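Side-chain contacts in necrotic enteritis toxin B (Clostridium perfringens, PDB 4I0N), which probably assembles into membrane-spanning pores in target cells, as a pore-forming toxin of the alpha-hemolysin fold: residues S91-N95 / N96-I100; I100-S103 / I104-T108; V173-K176 / D177-I181; M194-R197 / L198-N201. One frame throughout, in Å; residues are numbered along the deposited sequence.

Contact 1: residues S91-N95 / N96-I100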
loop_
_atom_site.group_PDB
_atom_site.type_symbol
_atom_site.label_atom_id
_atom_site.label_comp_id
_atom_site.label_asym_id
_atom_site.label_seq_id
_atom_site.Cartn_x
_atom_site.Cartn_y
_atom_site.Cartn_z
ATOM N N SER A 91 -11.687 2.187 9.594
ATOM C CA SER A 91 -13.136 2.322 9.563
ATOM C C SER A 91 -13.584 3.057 10.837
ATOM O O SER A 91 -13.088 2.792 11.949
ATOM C CB SER A 91 -13.800 0.956 9.476
ATOM O OG SER A 91 -15.203 1.087 9.436
ATOM N N ALA A 92 -14.486 4.015 10.664
ATOM C CA ALA A 92 -15.075 4.738 11.782
ATOM C C ALA A 92 -16.558 4.977 11.575
ATOM O O ALA A 92 -17.016 5.232 10.466
ATOM C CB ALA A 92 -14.356 6.079 11.984
ATOM N N ASP A 93 -17.319 4.902 12.661
ATOM C CA ASP A 93 -18.717 5.287 12.618
ATOM C C ASP A 93 -19.146 5.721 14.017
ATOM O O ASP A 93 -18.552 5.301 15.007
ATOM C CB ASP A 93 -19.595 4.156 12.071
ATOM C CG ASP A 93 -19.706 2.978 13.017
ATOM O OD1 ASP A 93 -18.719 2.215 13.153
ATOM O OD2 ASP A 93 -20.797 2.802 13.614
ATOM N N VAL A 94 -20.165 6.575 14.088
ATOM C CA VAL A 94 -20.474 7.283 15.341
ATOM C C VAL A 94 -20.804 6.335 16.498
ATOM O O VAL A 94 -20.414 6.579 17.647
ATOM C CB VAL A 94 -21.618 8.323 15.136
ATOM C CG1 VAL A 94 -22.915 7.632 14.745
ATOM C CG2 VAL A 94 -21.811 9.171 16.406
ATOM N N ASN A 95 -21.496 5.241 16.196
ATOM C CA ASN A 95 -21.886 4.291 17.233
ATOM C C ASN A 95 -20.941 3.105 17.354
ATOM O O ASN A 95 -21.242 2.145 18.071
ATOM C CB ASN A 95 -23.328 3.810 17.016
ATOM C CG ASN A 95 -24.348 4.881 17.306
ATOM O OD1 ASN A 95 -24.010 5.970 17.764
ATOM N ND2 ASN A 95 -25.604 4.579 17.048
ATOM N N ASN A 96 -19.805 3.187 16.657
ATOM C CA ASN A 96 -18.773 2.155 16.692
ATOM C C ASN A 96 -19.357 0.750 16.445
ATOM O O ASN A 96 -18.979 -0.209 17.119
ATOM C CB ASN A 96 -17.987 2.207 18.023
ATOM C CG ASN A 96 -17.324 3.562 18.274
ATOM O OD1 ASN A 96 -17.520 4.186 19.331
ATOM N ND2 ASN A 96 -16.512 4.006 17.324
ATOM N N ASN A 97 -20.275 0.657 15.475
ATOM C CA ASN A 97 -21.019 -0.570 15.150
ATOM C C ASN A 97 -20.491 -1.329 13.942
ATOM O O ASN A 97 -20.728 -2.523 13.797
ATOM C CB ASN A 97 -22.479 -0.213 14.859
ATOM C CG ASN A 97 -23.267 0.019 16.111
ATOM O OD1 ASN A 97 -22.883 -0.447 17.185
ATOM N ND2 ASN A 97 -24.363 0.750 15.998
ATOM N N ILE A 98 -19.793 -0.619 13.066
ATOM C CA ILE A 98 -19.326 -1.181 11.799
ATOM C C ILE A 98 -17.886 -1.695 11.946
ATOM O O ILE A 98 -17.051 -1.017 12.560
ATOM C CB ILE A 98 -19.497 -0.139 10.692
ATOM C CG1 ILE A 98 -21.009 -0.012 10.422
ATOM C CG2 ILE A 98 -18.692 -0.502 9.433
ATOM C CD1 ILE A 98 -21.495 1.335 10.044
ATOM N N LYS A 99 -17.634 -2.898 11.423
ATOM C CA LYS A 99 -16.364 -3.599 11.648
ATOM C C LYS A 99 -15.742 -4.088 10.338
ATOM O O LYS A 99 -16.442 -4.491 9.424
ATOM C CB LYS A 99 -16.592 -4.811 12.550
ATOM C CG LYS A 99 -17.096 -4.489 13.954
ATOM C CD LYS A 99 -17.221 -5.784 14.758
ATOM N N ILE A 100 -14.419 -4.058 10.261
ATOM C CA ILE A 100 -13.713 -4.740 9.212
ATOM C C ILE A 100 -13.727 -6.224 9.587
ATOM O O ILE A 100 -13.146 -6.638 10.599
ATOM C CB ILE A 100 -12.263 -4.199 9.034
ATOM C CG1 ILE A 100 -12.290 -2.686 8.770
ATOM C CG2 ILE A 100 -11.532 -4.997 7.937
ATOM C CD1 ILE A 100 -10.901 -1.979 8.921
HETATM O O HOH W 1 -16.303 1.506 12.058
HETATM O O HOH W 2 -15.745 3.696 14.839
#

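Contact 2: residues I100-S103 / I104-T108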
loop_
_atom_site.group_PDB
_atom_site.type_symbol
_atom_site.label_atom_id
_atom_site.label_comp_id
_atom_site.label_asym_id
_atom_site.label_seq_id
_atom_site.Cartn_x
_atom_site.Cartn_y
_atom_site.Cartn_z
ATOM N N ILE A 100 -14.419 -4.058 10.261
ATOM C CA ILE A 100 -13.713 -4.740 9.212
ATOM C C ILE A 100 -13.727 -6.224 9.587
ATOM O O ILE A 100 -13.146 -6.638 10.599
ATOM C CB ILE A 100 -12.263 -4.199 9.034
ATOM C CG1 ILE A 100 -12.290 -2.686 8.770
ATOM C CG2 ILE A 100 -11.532 -4.997 7.937
ATOM C CD1 ILE A 100 -10.901 -1.979 8.921
ATOM N N ALA A 101 -14.418 -7.016 8.786
ATOM C CA ALA A 101 -14.538 -8.441 9.061
ATOM C C ALA A 101 -13.293 -9.223 8.660
ATOM O O ALA A 101 -12.925 -10.193 9.317
ATOM C CB ALA A 101 -15.777 -9.014 8.373
ATOM N N ASN A 102 -12.644 -8.787 7.584
ATOM C CA ASN A 102 -11.436 -9.417 7.103
ATOM C C ASN A 102 -10.847 -8.533 6.011
ATOM O O ASN A 102 -11.487 -7.576 5.566
ATOM C CB ASN A 102 -11.681 -10.831 6.565
ATOM C CG ASN A 102 -10.494 -11.778 6.855
ATOM O OD1 ASN A 102 -9.332 -11.354 6.873
ATOM N ND2 ASN A 102 -10.797 -13.042 7.111
ATOM N N SER A 103 -9.627 -8.844 5.607
ATOM C CA SER A 103 -8.893 -7.968 4.694
ATOM C C SER A 103 -7.769 -8.776 4.051
ATOM O O SER A 103 -7.287 -9.766 4.631
ATOM C CB SER A 103 -8.350 -6.753 5.450
ATOM O OG SER A 103 -7.374 -7.128 6.411
ATOM N N ILE A 104 -7.368 -8.366 2.855
ATOM C CA ILE A 104 -6.269 -9.008 2.134
ATOM C C ILE A 104 -5.345 -7.897 1.594
ATOM O O ILE A 104 -5.798 -6.773 1.321
ATOM C CB ILE A 104 -6.771 -9.921 0.964
ATOM C CG1 ILE A 104 -7.734 -9.155 0.040
ATOM C CG2 ILE A 104 -7.409 -11.227 1.489
ATOM C CD1 ILE A 104 -7.984 -9.807 -1.317
ATOM N N PRO A 105 -4.049 -8.190 1.426
ATOM C CA PRO A 105 -3.377 -9.465 1.677
ATOM C C PRO A 105 -3.101 -9.679 3.137
ATOM O O PRO A 105 -3.190 -8.742 3.925
ATOM C CB PRO A 105 -2.064 -9.334 0.882
ATOM C CG PRO A 105 -1.783 -7.861 0.857
ATOM C CD PRO A 105 -3.123 -7.158 0.915
ATOM N N LYS A 106 -2.776 -10.920 3.501
ATOM C CA LYS A 106 -2.606 -11.246 4.909
ATOM C C LYS A 106 -1.187 -11.690 5.220
ATOM O O LYS A 106 -0.411 -12.010 4.315
ATOM C CB LYS A 106 -3.617 -12.310 5.366
ATOM C CG LYS A 106 -5.089 -11.934 5.079
ATOM C CD LYS A 106 -6.103 -12.564 6.073
ATOM C CE LYS A 106 -6.204 -11.793 7.392
ATOM N NZ LYS A 106 -6.434 -10.310 7.199
ATOM N N ASN A 107 -0.867 -11.696 6.519
ATOM C CA ASN A 107 0.431 -12.135 7.002
ATOM C C ASN A 107 1.577 -11.416 6.283
ATOM O O ASN A 107 1.516 -10.182 6.113
ATOM C CB ASN A 107 0.504 -13.674 6.917
ATOM C CG ASN A 107 -0.613 -14.335 7.706
ATOM O OD1 ASN A 107 -1.466 -15.034 7.146
ATOM N ND2 ASN A 107 -0.631 -14.091 9.011
ATOM N N THR A 108 2.611 -12.152 5.873
ATOM C CA THR A 108 3.744 -11.556 5.163
ATOM C C THR A 108 3.954 -12.241 3.822
ATOM O O THR A 108 3.982 -13.480 3.755
ATOM C CB THR A 108 5.013 -11.650 5.998
ATOM O OG1 THR A 108 4.779 -10.968 7.231
ATOM C CG2 THR A 108 6.232 -11.042 5.287
#

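Contact 3: residues V173-K176 / D177-I181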
loop_
_atom_site.group_PDB
_atom_site.type_symbol
_atom_site.label_atom_id
_atom_site.label_comp_id
_atom_site.label_asym_id
_atom_site.label_seq_id
_atom_site.Cartn_x
_atom_site.Cartn_y
_atom_site.Cartn_z
ATOM N N VAL A 173 13.543 -5.077 1.092
ATOM C CA VAL A 173 14.241 -6.273 1.536
ATOM C C VAL A 173 15.718 -6.179 1.155
ATOM O O VAL A 173 16.572 -6.058 2.029
ATOM C CB VAL A 173 13.623 -7.572 0.924
ATOM C CG1 VAL A 173 14.451 -8.792 1.317
ATOM C CG2 VAL A 173 12.163 -7.753 1.405
ATOM N N GLU A 174 16.020 -6.252 -0.146
ATOM C CA GLU A 174 17.410 -6.241 -0.639
ATOM C C GLU A 174 17.412 -5.976 -2.137
ATOM O O GLU A 174 16.418 -6.250 -2.830
ATOM C CB GLU A 174 18.122 -7.598 -0.364
ATOM C CG GLU A 174 17.497 -8.779 -1.118
ATOM C CD GLU A 174 18.229 -10.101 -0.936
ATOM O OE1 GLU A 174 19.221 -10.155 -0.181
ATOM O OE2 GLU A 174 17.799 -11.095 -1.569
ATOM N N THR A 175 18.530 -5.476 -2.653
ATOM C CA THR A 175 18.668 -5.361 -4.105
ATOM C C THR A 175 18.943 -6.747 -4.703
ATOM O O THR A 175 19.213 -7.708 -3.982
ATOM C CB THR A 175 19.784 -4.389 -4.480
ATOM O OG1 THR A 175 21.035 -4.957 -4.111
ATOM C CG2 THR A 175 19.605 -3.040 -3.775
ATOM N N LYS A 176 18.862 -6.860 -6.030
ATOM C CA LYS A 176 19.230 -8.102 -6.713
ATOM C C LYS A 176 20.663 -8.554 -6.368
ATOM O O LYS A 176 20.927 -9.753 -6.319
ATOM C CB LYS A 176 19.061 -7.960 -8.235
ATOM C CG LYS A 176 20.052 -6.981 -8.863
ATOM C CD LYS A 176 19.927 -6.898 -10.393
ATOM C CE LYS A 176 20.485 -5.562 -10.899
ATOM N NZ LYS A 176 21.953 -5.414 -10.635
ATOM N N ASP A 177 21.556 -7.596 -6.091
ATOM C CA ASP A 177 22.946 -7.894 -5.706
ATOM C C ASP A 177 23.090 -8.372 -4.258
ATOM O O ASP A 177 24.187 -8.712 -3.819
ATOM C CB ASP A 177 23.818 -6.657 -5.893
ATOM C CG ASP A 177 23.969 -6.255 -7.352
ATOM O OD1 ASP A 177 24.189 -7.114 -8.222
ATOM O OD2 ASP A 177 23.869 -5.047 -7.623
ATOM N N GLY A 178 21.978 -8.370 -3.532
ATOM C CA GLY A 178 21.918 -8.832 -2.148
ATOM C C GLY A 178 22.314 -7.805 -1.107
ATOM O O GLY A 178 22.581 -8.178 0.033
ATOM N N TYR A 179 22.370 -6.523 -1.474
ATOM C CA TYR A 179 22.670 -5.476 -0.489
ATOM C C TYR A 179 21.406 -5.023 0.212
ATOM O O TYR A 179 20.358 -4.879 -0.401
ATOM C CB TYR A 179 23.386 -4.296 -1.149
ATOM C CG TYR A 179 24.768 -4.680 -1.602
ATOM C CD1 TYR A 179 25.733 -5.113 -0.680
ATOM C CD2 TYR A 179 25.110 -4.637 -2.954
ATOM C CE1 TYR A 179 27.022 -5.491 -1.120
ATOM C CE2 TYR A 179 26.367 -5.014 -3.385
ATOM C CZ TYR A 179 27.313 -5.427 -2.472
ATOM O OH TYR A 179 28.550 -5.799 -2.932
ATOM N N ASN A 180 21.501 -4.798 1.510
ATOM C CA ASN A 180 20.329 -4.360 2.259
ATOM C C ASN A 180 20.731 -3.195 3.167
ATOM O O ASN A 180 21.889 -2.782 3.185
ATOM C CB ASN A 180 19.766 -5.553 3.059
ATOM C CG ASN A 180 20.803 -6.175 4.002
ATOM O OD1 ASN A 180 21.365 -5.495 4.852
ATOM N ND2 ASN A 180 21.087 -7.467 3.817
ATOM N N ILE A 181 19.789 -2.654 3.932
ATOM C CA ILE A 181 20.106 -1.479 4.755
ATOM C C ILE A 181 21.145 -1.734 5.853
ATOM O O ILE A 181 21.654 -0.778 6.441
ATOM C CB ILE A 181 18.836 -0.825 5.384
ATOM C CG1 ILE A 181 18.211 -1.771 6.410
ATOM C CG2 ILE A 181 17.831 -0.408 4.269
ATOM C CD1 ILE A 181 16.979 -1.198 7.120
HETATM O O HOH W 3 17.050 -3.939 3.696
HETATM O O HOH W 4 19.863 -9.223 1.936
HETATM O O HOH W 5 22.898 -3.348 -5.050
#

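Contact 4: residues M194-R197 / L198-N201. With EDO (1,2-ethanediol), chain G.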
loop_
_atom_site.group_PDB
_atom_site.type_symbol
_atom_site.label_atom_id
_atom_site.label_comp_id
_atom_site.label_asym_id
_atom_site.label_seq_id
_atom_site.Cartn_x
_atom_site.Cartn_y
_atom_site.Cartn_z
ATOM N N MET A 194 25.508 1.818 -4.826
ATOM C CA MET A 194 26.793 2.311 -5.338
ATOM C C MET A 194 27.075 1.746 -6.730
ATOM O O MET A 194 27.207 0.525 -6.899
ATOM C CB MET A 194 27.904 1.936 -4.351
ATOM C CG MET A 194 29.307 2.443 -4.736
ATOM S SD MET A 194 30.619 1.740 -3.710
ATOM C CE MET A 194 30.317 2.568 -2.137
ATOM N N LYS A 195 27.154 2.621 -7.727
ATOM C CA LYS A 195 27.388 2.184 -9.119
ATOM C C LYS A 195 28.819 1.678 -9.324
ATOM O O LYS A 195 29.029 0.613 -9.925
ATOM C CB LYS A 195 27.045 3.320 -10.091
ATOM C CG LYS A 195 27.069 2.971 -11.571
ATOM C CD LYS A 195 26.534 4.156 -12.366
ATOM C CE LYS A 195 26.569 3.897 -13.864
ATOM N NZ LYS A 195 25.795 4.949 -14.599
ATOM N N SER A 196 29.795 2.421 -8.798
ATOM C CA SER A 196 31.214 2.043 -8.889
ATOM C C SER A 196 31.974 2.319 -7.596
ATOM O O SER A 196 31.791 3.356 -6.970
ATOM C CB SER A 196 31.906 2.788 -10.046
ATOM O OG SER A 196 33.282 2.466 -10.105
ATOM N N ARG A 197 32.850 1.390 -7.209
ATOM C CA ARG A 197 33.735 1.600 -6.063
ATOM C C ARG A 197 34.816 2.639 -6.359
ATOM O O ARG A 197 35.290 3.332 -5.454
ATOM C CB ARG A 197 34.404 0.291 -5.667
ATOM C CG ARG A 197 33.462 -0.715 -5.050
ATOM C CD ARG A 197 34.175 -2.055 -4.985
ATOM N NE ARG A 197 33.438 -3.025 -4.192
ATOM C CZ ARG A 197 33.872 -4.256 -3.947
ATOM N NH1 ARG A 197 35.042 -4.654 -4.447
ATOM N NH2 ARG A 197 33.143 -5.080 -3.208
ATOM N N LEU A 198 35.180 2.755 -7.630
ATOM C CA LEU A 198 36.382 3.491 -8.016
ATOM C C LEU A 198 36.121 4.715 -8.882
ATOM O O LEU A 198 36.939 5.653 -8.896
ATOM C CB LEU A 198 37.368 2.558 -8.729
ATOM C CG LEU A 198 37.780 1.254 -8.028
ATOM C CD1 LEU A 198 38.722 0.473 -8.944
ATOM C CD2 LEU A 198 38.436 1.503 -6.680
ATOM N N TYR A 199 35.010 4.703 -9.613
ATOM C CA TYR A 199 34.763 5.712 -10.647
ATOM C C TYR A 199 33.526 6.559 -10.397
ATOM O O TYR A 199 32.742 6.260 -9.489
ATOM C CB TYR A 199 34.697 5.055 -12.035
ATOM C CG TYR A 199 35.942 4.261 -12.337
ATOM C CD1 TYR A 199 37.179 4.896 -12.464
ATOM C CD2 TYR A 199 35.896 2.871 -12.449
ATOM C CE1 TYR A 199 38.334 4.167 -12.712
ATOM C CE2 TYR A 199 37.059 2.135 -12.711
ATOM C CZ TYR A 199 38.261 2.786 -12.827
ATOM O OH TYR A 199 39.411 2.067 -13.086
ATOM N N ASN A 200 33.392 7.623 -11.204
ATOM C CA ASN A 200 32.215 8.504 -11.251
ATOM C C ASN A 200 32.239 9.614 -10.206
ATOM O O ASN A 200 32.705 9.404 -9.091
ATOM C CB ASN A 200 30.904 7.709 -11.115
ATOM C CG ASN A 200 30.771 6.594 -12.139
ATOM O OD1 ASN A 200 30.344 5.485 -11.803
ATOM N ND2 ASN A 200 31.138 6.872 -13.384
ATOM N N ASN A 201 31.743 10.796 -10.569
ATOM C CA ASN A 201 31.420 11.821 -9.578
ATOM C C ASN A 201 30.255 11.338 -8.694
ATOM O O ASN A 201 29.523 10.422 -9.084
ATOM C CB ASN A 201 31.028 13.131 -10.258
ATOM C CG ASN A 201 32.225 13.880 -10.842
ATOM O OD1 ASN A 201 33.360 13.406 -10.824
ATOM N ND2 ASN A 201 31.963 15.061 -11.353
HETATM C C1 EDO G . 37.172 10.197 -8.192
HETATM O O1 EDO G . 36.745 9.137 -9.056
HETATM C C2 EDO G . 36.475 11.495 -8.584
HETATM O O2 EDO G . 35.355 11.745 -7.723
#

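Contact 1: residues S91-N95 / N96-I100
A type I beta turn from Asp93 to Asn96 reverses the chain between strand 76-92 and strand 99-104, and the carboxylate of Asp93 ties the loop together from inside. The turn itself closes with Asn96 N donating to Asp93 O (3.0 Å). One step further, Asn97 N meets Asp93 OD2 at 2.9 Å on its syn lone pair, in a nearly straight bond (169°). Ile98 N reaches Asp93 OD1 at 3.0 Å from above the carboxylate plane. Each carboxylate oxygen thus grips one of two consecutive amides. With CG set between the backbone N and the carbonyl carbon (chi1 70°), the acid group swings toward these amides. Ile98 packs alongside it, CB 3.5 Å from Asp93 OD1 and CD1 3.8 Å from Asp93 CG. One water joins Ser91 OG, Asp93 OD1 and Ile98 O, and a second water links Asp93 N to Asn96 ND2. At the open end of the loop, Ser91 CB rests 4.0 Å from Ile100 CG1. The two strands belong to different antiparallel sheets: Ser91 and Ile100 both pack on Leu228 of strand 219-231, while Asp93 and Ile98 touch Ser237 of strand 236-255.

Contact 2: residues I100-S103 / I104-T108
Lys106 folds back over the end of strand 99-104 and crosses the side chain of Asn102 at about a right angle, so that its ammonium reaches both Asn102 OD1 and the carbonyl of Ser103. The stronger bond runs from Lys106 NZ to Ser103 O at 2.8 Å, tilted 30° from the carbonyl plane; the one from Lys106 NZ to Asn102 OD1, 3.1 Å, is weak. Bends at chi3 (81°) and chi4 (51°) curl the lysine chain round the carbonyl oxygen, with CG only 3.1 Å from Ser103 O. The chain is leaving the outermost strand of the six-stranded sheet here, through a cis peptide before Pro105, toward the three-stranded sheet that contains strands 113-120 and 144-150. In this fold that small sheet probably corresponds to the stem region, held folded against the body before the pore forms; Ile104 touches Ile118 and Ile147 of it. Asn102 OD1 is also engaged at home, accepting Ser103 N at 2.8 Å on an in-plane lone pair, a bond consistent with the amide oxygen being held toward the lysine. Gln158 serves both partners: its NE2 is hydrogen-bonded with Ser103 OG, and its OE1 accepts from Lys106 NZ.

Contact 3: residues V173-K176 / D177-I181
With its chi1 at 68°, Thr175 sets OG1 between its own backbone N and carbonyl carbon and so turns the hydroxyl toward the amides of Asp177 and Tyr179. The loop is a type I beta turn from Thr175 to Gly178 followed by a G1 beta bulge, in the long connection between strand 165-172 and helix 214-217, probably the rim region of this alpha-hemolysin-like fold. Gly178 N closes the turn on Thr175 O at 2.9 Å. The bulge follows from the next pair, Thr175 N to Tyr179 O at 3.0 Å, a fairly straight bond (161°) lying in the carbonyl plane. Gly178 sits between them with positive phi (84°), a conformation that favours glycine. Thr175 OG1 adds two weak bonds, both 3.3 Å long, one from Asp177 N, as in an ST turn, and one from Tyr179 N. Backbone bonds close the loop, the hydroxyl adds weak support, and a water links Thr175 OG1 to Asp177 OD2. Tyr179 CB passes beside Thr175 OG1, and its ring has Asp177 O above one face, toward the rim; Leu192 packs against both Thr175 and Tyr179. The extended chain of Glu174 brings OE1 to 3.6 Å from Gly178 CA, while a magnesium ion lies about 4 Å from the glutamate side chain. Asn180 OD1 is held by Asp182 N. At the exposed tip Lys176 and Asp177 lie side by side, pointing the same way, with Lys176 NZ 3.6 Å from Asp177 OD2 in a loose salt bridge.

Contact 4: residues M194-R197 / L198-N201
Ser196 OG accepts two backbone amides in succession, Leu198 N at 3.1 Å and Tyr199 N at 2.9 Å, the first of them making an ST turn at the surface of the probable rim region. The two bonds are similarly bent, with N-H...O angles of 151° and 150°, so the hydroxyl oxygen sits between the amides and holds the chain reversal without a backbone-to-backbone bond across it. Chi1 of 178° places the oxygen anti to the serine's own nitrogen and beside its carbonyl carbon, pointing into the bend. Round this centre lie the carbons of Tyr199, with CB and CD2 each 3.5 Å from Ser196 OG. Leu198 CB stands 3.9 Å above the plane of the Tyr199 ring, over its centre, so that the aromatic side chain leans on its neighbour while the serine oxygen lies obliquely to it. Ser196 CB is 3.6 Å from Tyr199 O, and the extended chain of Lys195 crosses Asn200 at about a right angle. The next shell contacts these groups from outside the turn. Asn205 OD1 accepts Ser196 N, Lys195 NZ makes a salt bridge with Asp208, and Arg197, whose extended chain leads off the turn, gives its NE to Gln191 OE1. Trp259 NE1 reaches the carbonyls of Tyr199 and Asn200 through weak hydrogen bonds. Beyond the turn, an ethanediol, probably from the crystallisation liquor, donates a long, weak bond from its O1 to Leu198 O at 3.5 Å.

Contacts 1 and 2 share Ile100 and mark the two ends of strand 99-104: contact 1 brings the chain in from the other sheet, and contact 2 takes it out toward the small three-stranded sheet. Contact 2 is the buried one, contact 1 partly buried, and both rest on a charged side chain that binds backbone groups, a carboxylate receiving amides in one and an ammonium donating to a carbonyl, and weakly to a side-chain amide, in the other. Contacts 3 and 4 are surface turns of one long loop region, their nearest atoms about 5 Å apart. There a neutral hydroxyl, threonine or serine, takes two amides, weakly in contact 3 and more firmly in contact 4, across the chain centre from contact 1.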